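PDB 5BZ1: suppressor protein MPT5 from Saccharomyces cerevisiae, which binds short recognition elements in the 3'-untranslated regions of target messenger RNAs and so represses genes such as HO after transcription. Local coordinates for residues A[288-291]-A[292-296]; A[302-305]-A[306-310]; A[214-217]-A[218-222]. One frame throughout, in Å; residues are numbered along the deposited sequence.

In the fold
Along the chain contact 3 comes first, on helix 215-223 of Pumilio repeat 6; contacts 1 and 2 follow on helix 288-307, contact 1 at its start and contact 2 at its end, where the chain turns into helix 309-312. The centres of contacts 1 and 2 lie about 21 Å apart, and the centre of contact 3 lies about 23 Å from that of contact 1 and about 25 Å from that of contact 2; none touches another. All three belong to the all-helical Pumilio homology domain. Contact 3 reads the RNA directly, whereas the nearest atoms of contacts 1 and 2 stay about 20 Å and 10 Å from it, within the scaffold carrying the RNA-binding surface.

Contact 1 of 3, residues A[288-291]-A[292-296]; sequences DDVI and NASMN
S294 packs tightly against the preceding turn through V290, whose carbonyl oxygen takes two bonds from the one serine. S294 OG donates to V290 O at 2.6 Å, and S294 N makes the regular helical bond to the same atom at 3.1 Å; the two donors arrive from opposite faces of the carbonyl plane. With OG lying beside its own backbone N (chi1 -55°), the hydroxyl turns back along the helix, and a small polar residue can be buried here because its hydroxyl is satisfied within its own helix. This is the first part of helix 288-307, in the helical Pumilio homology domain, and its inner side bears on two neighbours: V290 and S294 both touch I267 of helix 253-273, while S294 also meets L233 of helix 229-240. I291, on F271, suits the same apolar setting, and its CG2 reaches M295 SD only at 4.4 Å. The solvent side is looser. There D289 and N292 cross at about a right angle, their carboxylate and amide planes 71° apart, and N292 ND2 gives D289 OD1 a weak bond of 3.4 Å. Polar side chains suit this exposed face; beside it A293 adds a methyl group, with CB 3.4 Å from D289 O.

Contact 2 of 3, residues A[302-305]-A[306-310]; sequences IDIF and TVNLN
T306 holds OG1 beside its backbone N (chi1 -62°), which swings the hydroxyl back over I302, and N308 sets its amide carbon in the same way (chi1 -63°), folding the side chain toward I304. Each residue thereby doubles a backbone bond. T306 OG1 donates to I302 O at 2.6 Å from above the carbonyl plane, while T306 N comes to that oxygen from the opposite face at 2.9 Å. At I304 O the two donors again come from opposite faces: N308 ND2 at 2.8 Å, with the acceptor nearly in the plane of the amide, and N308 N at 3.0 Å. The threonine thus spends its hydroxyl on the preceding turn of its own helix, and the asparagine suits the place where the chain leaves helical geometry before helix 309-312, its amide fixed on the last turn of helix 288-307. The I304 and N308 side chains run side by side, CG2 of I304 being 3.7 Å from N308 ND2. D303 OD1 makes a salt bridge with K364 of helix 354-375. This end of the helix lies in Pumilio repeat 8: F305 sits among helices 244-248, 253-273 and 318-326, while I302, T306 and L309 pack on helix 354-375.

Contact 3 of 3, residues A[214-217]-A[218-222]; sequences FGNY and IIQFL. With nucleotides of chain B.
N216 and Q220, one helical turn apart, lie side by side and point the same way, their amide planes 32° apart, so that both present polar ends to the base of U3 of chain B. N216 holds CG between its backbone N and carbonyl carbon (chi1 80°), which brings its amide alongside that of Q220. N216 OD1 accepts from U3 N3 at 2.8 Å and N216 ND2 donates to U3 O2 at 2.9 Å, while Q220 NE2 gives U3 O4 an almost straight bond of 2.9 Å (177°). Q220 NE2 also makes a weak bond to N216 OD1, and D212 O takes a further bond from N216 ND2, steadying the asparagine amide. This is the base-reading helix of Pumilio repeat 6, with the Asn and Gln pair that reads uracil in other PUF proteins. Y217 lays one face on the adenine of A4 of chain B, whose C5 stands 3.4 Å above the ring centre, and N216 OD1 lies over the opposite face. The tyrosine OH also reaches U3, 2.9 Å from C2. Replacing this tyrosine by an alanine would probably leave the adenine without its stacking partner. F214 meets A4 O4' in plane at its ring edge.

Contact 1 of 3, residues A[288-291]-A[292-296]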
loop_
_atom_site.group_PDB
_atom_site.type_symbol
_atom_site.label_atom_id
_atom_site.label_comp_id
_atom_site.label_asym_id
_atom_site.label_seq_id
_atom_site.Cartn_x
_atom_site.Cartn_y
_atom_site.Cartn_z
ATOM N N ASP A 288 -25.377 9.312 -7.690
ATOM C CA ASP A 288 -26.542 8.472 -7.952
ATOM C C ASP A 288 -26.200 7.150 -8.644
ATOM O O ASP A 288 -26.662 6.096 -8.212
ATOM C CB ASP A 288 -27.621 9.242 -8.726
ATOM C CG ASP A 288 -28.516 10.064 -7.814
ATOM O OD1 ASP A 288 -28.548 9.766 -6.601
ATOM O OD2 ASP A 288 -29.189 10.996 -8.307
ATOM N N ASP A 289 -25.378 7.200 -9.691
ATOM C CA ASP A 289 -25.053 5.988 -10.450
ATOM C C ASP A 289 -24.337 4.933 -9.607
ATOM O O ASP A 289 -24.554 3.735 -9.792
ATOM C CB ASP A 289 -24.237 6.314 -11.704
ATOM C CG ASP A 289 -24.534 5.366 -12.852
ATOM O OD1 ASP A 289 -25.721 5.020 -13.042
ATOM O OD2 ASP A 289 -23.588 4.959 -13.559
ATOM N N VAL A 290 -23.487 5.385 -8.686
ATOM C CA VAL A 290 -22.862 4.502 -7.705
ATOM C C VAL A 290 -23.937 3.775 -6.890
ATOM O O VAL A 290 -23.822 2.580 -6.602
ATOM C CB VAL A 290 -21.933 5.293 -6.749
ATOM C CG1 VAL A 290 -21.568 4.462 -5.533
ATOM C CG2 VAL A 290 -20.677 5.761 -7.477
ATOM N N ILE A 291 -24.992 4.507 -6.542
ATOM C CA ILE A 291 -26.079 3.984 -5.714
ATOM C C ILE A 291 -26.981 2.995 -6.465
ATOM O O ILE A 291 -27.297 1.922 -5.942
ATOM C CB ILE A 291 -26.916 5.137 -5.105
ATOM C CG1 ILE A 291 -26.062 5.939 -4.118
ATOM C CG2 ILE A 291 -28.165 4.600 -4.420
ATOM C CD1 ILE A 291 -26.550 7.355 -3.872
ATOM N N ASN A 292 -27.389 3.355 -7.682
ATOM C CA ASN A 292 -28.202 2.474 -8.523
ATOM C C ASN A 292 -27.509 1.137 -8.772
ATOM O O ASN A 292 -28.137 0.080 -8.745
ATOM C CB ASN A 292 -28.500 3.129 -9.876
ATOM C CG ASN A 292 -28.746 4.622 -9.769
ATOM O OD1 ASN A 292 -29.351 5.099 -8.811
ATOM N ND2 ASN A 292 -28.277 5.369 -10.764
ATOM N N ALA A 293 -26.206 1.201 -9.028
ATOM C CA ALA A 293 -25.405 0.012 -9.281
ATOM C C ALA A 293 -25.355 -0.885 -8.044
ATOM O O ALA A 293 -25.530 -2.099 -8.141
ATOM C CB ALA A 293 -24.001 0.407 -9.708
ATOM N N SER A 294 -25.120 -0.274 -6.887
ATOM C CA SER A 294 -25.009 -1.005 -5.629
ATOM C C SER A 294 -26.276 -1.790 -5.292
ATOM O O SER A 294 -26.206 -2.905 -4.772
ATOM C CB SER A 294 -24.680 -0.043 -4.487
ATOM O OG SER A 294 -23.517 0.708 -4.768
ATOM N N MET A 295 -27.430 -1.201 -5.588
ATOM C CA MET A 295 -28.713 -1.823 -5.275
ATOM C C MET A 295 -28.917 -3.148 -6.014
ATOM O O MET A 295 -29.294 -4.151 -5.406
ATOM C CB MET A 295 -29.866 -0.854 -5.556
ATOM C CG MET A 295 -30.025 0.245 -4.506
ATOM S SD MET A 295 -31.230 1.528 -4.924
ATOM C CE MET A 295 -32.069 0.787 -6.324
ATOM N N ASN A 296 -28.651 -3.153 -7.318
ATOM C CA ASN A 296 -28.806 -4.360 -8.129
ATOM C C ASN A 296 -27.833 -5.474 -7.734
ATOM O O ASN A 296 -28.185 -6.653 -7.754
ATOM C CB ASN A 296 -28.650 -4.026 -9.616
ATOM C CG ASN A 296 -29.716 -3.068 -10.119
ATOM O OD1 ASN A 296 -29.423 -1.927 -10.478
ATOM N ND2 ASN A 296 -30.962 -3.531 -10.153
#

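Contact 2 of 3, residues A[302-305]-A[306-310]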
loop_
_atom_site.group_PDB
_atom_site.type_symbol
_atom_site.label_atom_id
_atom_site.label_comp_id
_atom_site.label_asym_id
_atom_site.label_seq_id
_atom_site.Cartn_x
_atom_site.Cartn_y
_atom_site.Cartn_z
ATOM N N ILE A 302 -27.743 -11.326 -2.584
ATOM C CA ILE A 302 -28.662 -12.001 -1.673
ATOM C C ILE A 302 -29.206 -13.270 -2.331
ATOM O O ILE A 302 -29.337 -14.306 -1.675
ATOM C CB ILE A 302 -29.824 -11.081 -1.238
ATOM C CG1 ILE A 302 -29.293 -9.861 -0.487
ATOM C CG2 ILE A 302 -30.814 -11.828 -0.354
ATOM C CD1 ILE A 302 -30.366 -8.866 -0.077
ATOM N N ASP A 303 -29.509 -13.185 -3.625
ATOM C CA ASP A 303 -29.972 -14.338 -4.396
ATOM C C ASP A 303 -28.939 -15.469 -4.391
ATOM O O ASP A 303 -29.278 -16.633 -4.187
ATOM C CB ASP A 303 -30.278 -13.928 -5.841
ATOM C CG ASP A 303 -31.532 -13.074 -5.964
ATOM O OD1 ASP A 303 -32.370 -13.097 -5.038
ATOM O OD2 ASP A 303 -31.683 -12.388 -7.002
ATOM N N ILE A 304 -27.678 -15.114 -4.618
ATOM C CA ILE A 304 -26.592 -16.088 -4.662
ATOM C C ILE A 304 -26.386 -16.766 -3.305
ATOM O O ILE A 304 -26.270 -17.990 -3.225
ATOM C CB ILE A 304 -25.279 -15.427 -5.118
ATOM C CG1 ILE A 304 -25.411 -14.909 -6.552
ATOM C CG2 ILE A 304 -24.117 -16.399 -5.009
ATOM C CD1 ILE A 304 -24.202 -14.126 -7.033
ATOM N N PHE A 305 -26.345 -15.967 -2.244
ATOM C CA PHE A 305 -26.200 -16.490 -0.889
ATOM C C PHE A 305 -27.408 -17.322 -0.465
ATOM O O PHE A 305 -27.284 -18.235 0.349
ATOM C CB PHE A 305 -25.969 -15.348 0.104
ATOM C CG PHE A 305 -24.541 -14.894 0.184
ATOM C CD1 PHE A 305 -23.893 -14.823 1.407
ATOM C CD2 PHE A 305 -23.840 -14.545 -0.964
ATOM C CE1 PHE A 305 -22.572 -14.405 1.488
ATOM C CE2 PHE A 305 -22.518 -14.130 -0.887
ATOM C CZ PHE A 305 -21.888 -14.062 0.339
ATOM N N THR A 306 -28.575 -17.001 -1.016
ATOM C CA THR A 306 -29.787 -17.764 -0.727
ATOM C C THR A 306 -29.724 -19.146 -1.384
ATOM O O THR A 306 -29.979 -20.163 -0.734
ATOM C CB THR A 306 -31.053 -17.016 -1.182
ATOM O OG1 THR A 306 -31.159 -15.778 -0.468
ATOM C CG2 THR A 306 -32.303 -17.852 -0.920
ATOM N N VAL A 307 -29.384 -19.174 -2.669
ATOM C CA VAL A 307 -29.228 -20.425 -3.402
ATOM C C VAL A 307 -28.165 -21.321 -2.756
ATOM O O VAL A 307 -28.358 -22.531 -2.624
ATOM C CB VAL A 307 -28.882 -20.164 -4.886
ATOM C CG1 VAL A 307 -28.490 -21.452 -5.591
ATOM C CG2 VAL A 307 -30.059 -19.508 -5.607
ATOM N N ASN A 308 -27.059 -20.716 -2.334
ATOM C CA ASN A 308 -25.925 -21.464 -1.795
ATOM C C ASN A 308 -25.863 -21.477 -0.270
ATOM O O ASN A 308 -24.808 -21.743 0.305
ATOM C CB ASN A 308 -24.611 -20.907 -2.356
ATOM C CG ASN A 308 -24.513 -21.050 -3.860
ATOM O OD1 ASN A 308 -24.124 -22.100 -4.372
ATOM N ND2 ASN A 308 -24.868 -19.991 -4.578
ATOM N N LEU A 309 -26.994 -21.202 0.376
ATOM C CA LEU A 309 -27.053 -21.058 1.834
ATOM C C LEU A 309 -26.540 -22.288 2.581
ATOM O O LEU A 309 -25.857 -22.168 3.600
ATOM C CB LEU A 309 -28.485 -20.733 2.273
ATOM C CG LEU A 309 -28.785 -20.636 3.770
ATOM C CD1 LEU A 309 -27.911 -19.598 4.449
ATOM C CD2 LEU A 309 -30.251 -20.316 3.997
ATOM N N ASN A 310 -26.862 -23.467 2.059
ATOM C CA ASN A 310 -26.500 -24.722 2.708
ATOM C C ASN A 310 -24.988 -24.950 2.820
ATOM O O ASN A 310 -24.511 -25.537 3.795
ATOM C CB ASN A 310 -27.138 -25.894 1.970
ATOM C CG ASN A 310 -27.119 -27.163 2.784
ATOM O OD1 ASN A 310 -27.377 -27.141 3.987
ATOM N ND2 ASN A 310 -26.797 -28.278 2.139
#

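Contact 3 of 3, residues A[214-217]-A[218-222]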
loop_
_atom_site.group_PDB
_atom_site.type_symbol
_atom_site.label_atom_id
_atom_site.label_comp_id
_atom_site.label_asym_id
_atom_site.label_seq_id
_atom_site.Cartn_x
_atom_site.Cartn_y
_atom_site.Cartn_z
ATOM N N PHE A 214 -1.426 -11.817 0.427
ATOM C CA PHE A 214 -1.158 -10.386 0.478
ATOM C C PHE A 214 -2.034 -9.641 -0.527
ATOM O O PHE A 214 -2.470 -8.516 -0.269
ATOM C CB PHE A 214 0.320 -10.108 0.190
ATOM C CG PHE A 214 1.262 -10.827 1.113
ATOM C CD1 PHE A 214 1.103 -10.748 2.492
ATOM C CD2 PHE A 214 2.295 -11.603 0.602
ATOM C CE1 PHE A 214 1.965 -11.422 3.347
ATOM C CE2 PHE A 214 3.159 -12.281 1.447
ATOM C CZ PHE A 214 2.996 -12.190 2.822
ATOM N N GLY A 215 -2.288 -10.274 -1.670
ATOM C CA GLY A 215 -3.080 -9.662 -2.723
ATOM C C GLY A 215 -4.468 -9.237 -2.279
ATOM O O GLY A 215 -4.999 -8.226 -2.753
ATOM N N ASN A 216 -5.055 -10.004 -1.364
ATOM C CA ASN A 216 -6.401 -9.720 -0.880
ATOM C C ASN A 216 -6.476 -8.357 -0.192
ATOM O O ASN A 216 -7.508 -7.687 -0.235
ATOM C CB ASN A 216 -6.885 -10.831 0.060
ATOM C CG ASN A 216 -6.330 -10.694 1.474
ATOM O OD1 ASN A 216 -6.949 -10.067 2.337
ATOM N ND2 ASN A 216 -5.163 -11.286 1.717
ATOM N N TYR A 217 -5.375 -7.943 0.433
ATOM C CA TYR A 217 -5.326 -6.643 1.093
ATOM C C TYR A 217 -5.369 -5.501 0.076
ATOM O O TYR A 217 -5.914 -4.429 0.347
ATOM C CB TYR A 217 -4.085 -6.531 1.981
ATOM C CG TYR A 217 -4.167 -7.366 3.242
ATOM C CD1 TYR A 217 -5.027 -7.013 4.272
ATOM C CD2 TYR A 217 -3.387 -8.501 3.401
ATOM C CE1 TYR A 217 -5.109 -7.773 5.427
ATOM C CE2 TYR A 217 -3.459 -9.265 4.552
ATOM C CZ TYR A 217 -4.320 -8.896 5.562
ATOM O OH TYR A 217 -4.400 -9.650 6.709
ATOM N N ILE A 218 -4.793 -5.745 -1.097
ATOM C CA ILE A 218 -4.777 -4.761 -2.169
ATOM C C ILE A 218 -6.187 -4.506 -2.723
ATOM O O ILE A 218 -6.580 -3.357 -2.940
ATOM C CB ILE A 218 -3.824 -5.190 -3.306
ATOM C CG1 ILE A 218 -2.379 -5.228 -2.807
ATOM C CG2 ILE A 218 -3.943 -4.251 -4.488
ATOM C CD1 ILE A 218 -1.922 -3.931 -2.149
ATOM N N ILE A 219 -6.944 -5.577 -2.947
ATOM C CA ILE A 219 -8.321 -5.435 -3.404
ATOM C C ILE A 219 -9.133 -4.643 -2.379
ATOM O O ILE A 219 -9.897 -3.738 -2.731
ATOM C CB ILE A 219 -9.011 -6.796 -3.629
ATOM C CG1 ILE A 219 -8.154 -7.709 -4.505
ATOM C CG2 ILE A 219 -10.390 -6.589 -4.247
ATOM C CD1 ILE A 219 -7.723 -7.069 -5.814
ATOM N N GLN A 220 -8.964 -4.997 -1.110
ATOM C CA GLN A 220 -9.648 -4.308 -0.025
ATOM C C GLN A 220 -9.264 -2.828 0.039
ATOM O O GLN A 220 -10.101 -1.978 0.336
ATOM C CB GLN A 220 -9.364 -5.000 1.312
ATOM C CG GLN A 220 -9.980 -6.390 1.443
ATOM C CD GLN A 220 -9.831 -6.965 2.839
ATOM O OE1 GLN A 220 -10.475 -6.505 3.782
ATOM N NE2 GLN A 220 -8.975 -7.974 2.978
ATOM N N PHE A 221 -8.002 -2.523 -0.250
ATOM C CA PHE A 221 -7.542 -1.137 -0.239
ATOM C C PHE A 221 -8.244 -0.315 -1.320
ATOM O O PHE A 221 -8.646 0.822 -1.075
ATOM C CB PHE A 221 -6.022 -1.051 -0.408
ATOM C CG PHE A 221 -5.453 0.296 -0.051
ATOM C CD1 PHE A 221 -5.019 0.556 1.242
ATOM C CD2 PHE A 221 -5.375 1.308 -0.998
ATOM C CE1 PHE A 221 -4.505 1.801 1.584
ATOM C CE2 PHE A 221 -4.862 2.558 -0.665
ATOM C CZ PHE A 221 -4.427 2.802 0.629
ATOM N N LEU A 222 -8.388 -0.893 -2.512
ATOM C CA LEU A 222 -9.125 -0.244 -3.595
ATOM C C LEU A 222 -10.566 0.049 -3.189
ATOM O O LEU A 222 -11.111 1.101 -3.523
ATOM C CB LEU A 222 -9.122 -1.110 -4.855
ATOM C CG LEU A 222 -7.854 -1.187 -5.698
ATOM C CD1 LEU A 222 -8.158 -1.810 -7.054
ATOM C CD2 LEU A 222 -7.242 0.193 -5.866
ATOM P P U B 3 -6.418 -16.451 11.589
ATOM O OP1 U B 3 -5.095 -17.127 11.567
ATOM O OP2 U B 3 -6.863 -15.801 12.851
ATOM O "O5'" U B 3 -6.468 -15.369 10.418
ATOM C "C5'" U B 3 -5.592 -14.255 10.402
ATOM C "C4'" U B 3 -4.853 -14.169 9.092
ATOM O "O4'" U B 3 -5.787 -14.082 7.986
ATOM C "C3'" U B 3 -3.948 -12.962 8.909
ATOM O "O3'" U B 3 -2.706 -13.132 9.569
ATOM C "C2'" U B 3 -3.826 -12.865 7.392
ATOM O "O2'" U B 3 -2.858 -13.784 6.905
ATOM C "C1'" U B 3 -5.216 -13.333 6.935
ATOM N N1 U B 3 -6.114 -12.204 6.605
ATOM C C2 U B 3 -6.023 -11.680 5.323
ATOM O O2 U B 3 -5.243 -12.103 4.485
ATOM N N3 U B 3 -6.871 -10.634 5.056
ATOM C C4 U B 3 -7.785 -10.073 5.927
ATOM O O4 U B 3 -8.480 -9.128 5.540
ATOM C C5 U B 3 -7.823 -10.675 7.230
ATOM C C6 U B 3 -7.007 -11.699 7.526
ATOM P P A B 4 -1.946 -11.880 10.228
ATOM O OP1 A B 4 -1.015 -12.450 11.229
ATOM O OP2 A B 4 -2.930 -10.840 10.628
ATOM O "O5'" A B 4 -1.099 -11.285 9.020
ATOM C "C5'" A B 4 -0.201 -12.099 8.281
ATOM C "C4'" A B 4 0.689 -11.259 7.405
ATOM O "O4'" A B 4 -0.113 -10.590 6.402
ATOM C "C3'" A B 4 1.421 -10.127 8.106
ATOM O "O3'" A B 4 2.588 -10.565 8.780
ATOM C "C2'" A B 4 1.699 -9.152 6.967
ATOM O "O2'" A B 4 2.841 -9.551 6.221
ATOM C "C1'" A B 4 0.452 -9.334 6.092
ATOM N N9 A B 4 -0.565 -8.286 6.318
ATOM C C8 A B 4 -1.487 -8.200 7.337
ATOM N N7 A B 4 -2.255 -7.138 7.258
ATOM C C5 A B 4 -1.820 -6.476 6.114
ATOM C C6 A B 4 -2.232 -5.283 5.484
ATOM N N6 A B 4 -3.218 -4.499 5.930
ATOM N N1 A B 4 -1.579 -4.916 4.360
ATOM C C2 A B 4 -0.586 -5.693 3.902
ATOM N N3 A B 4 -0.111 -6.832 4.402
ATOM C C4 A B 4 -0.775 -7.175 5.525
#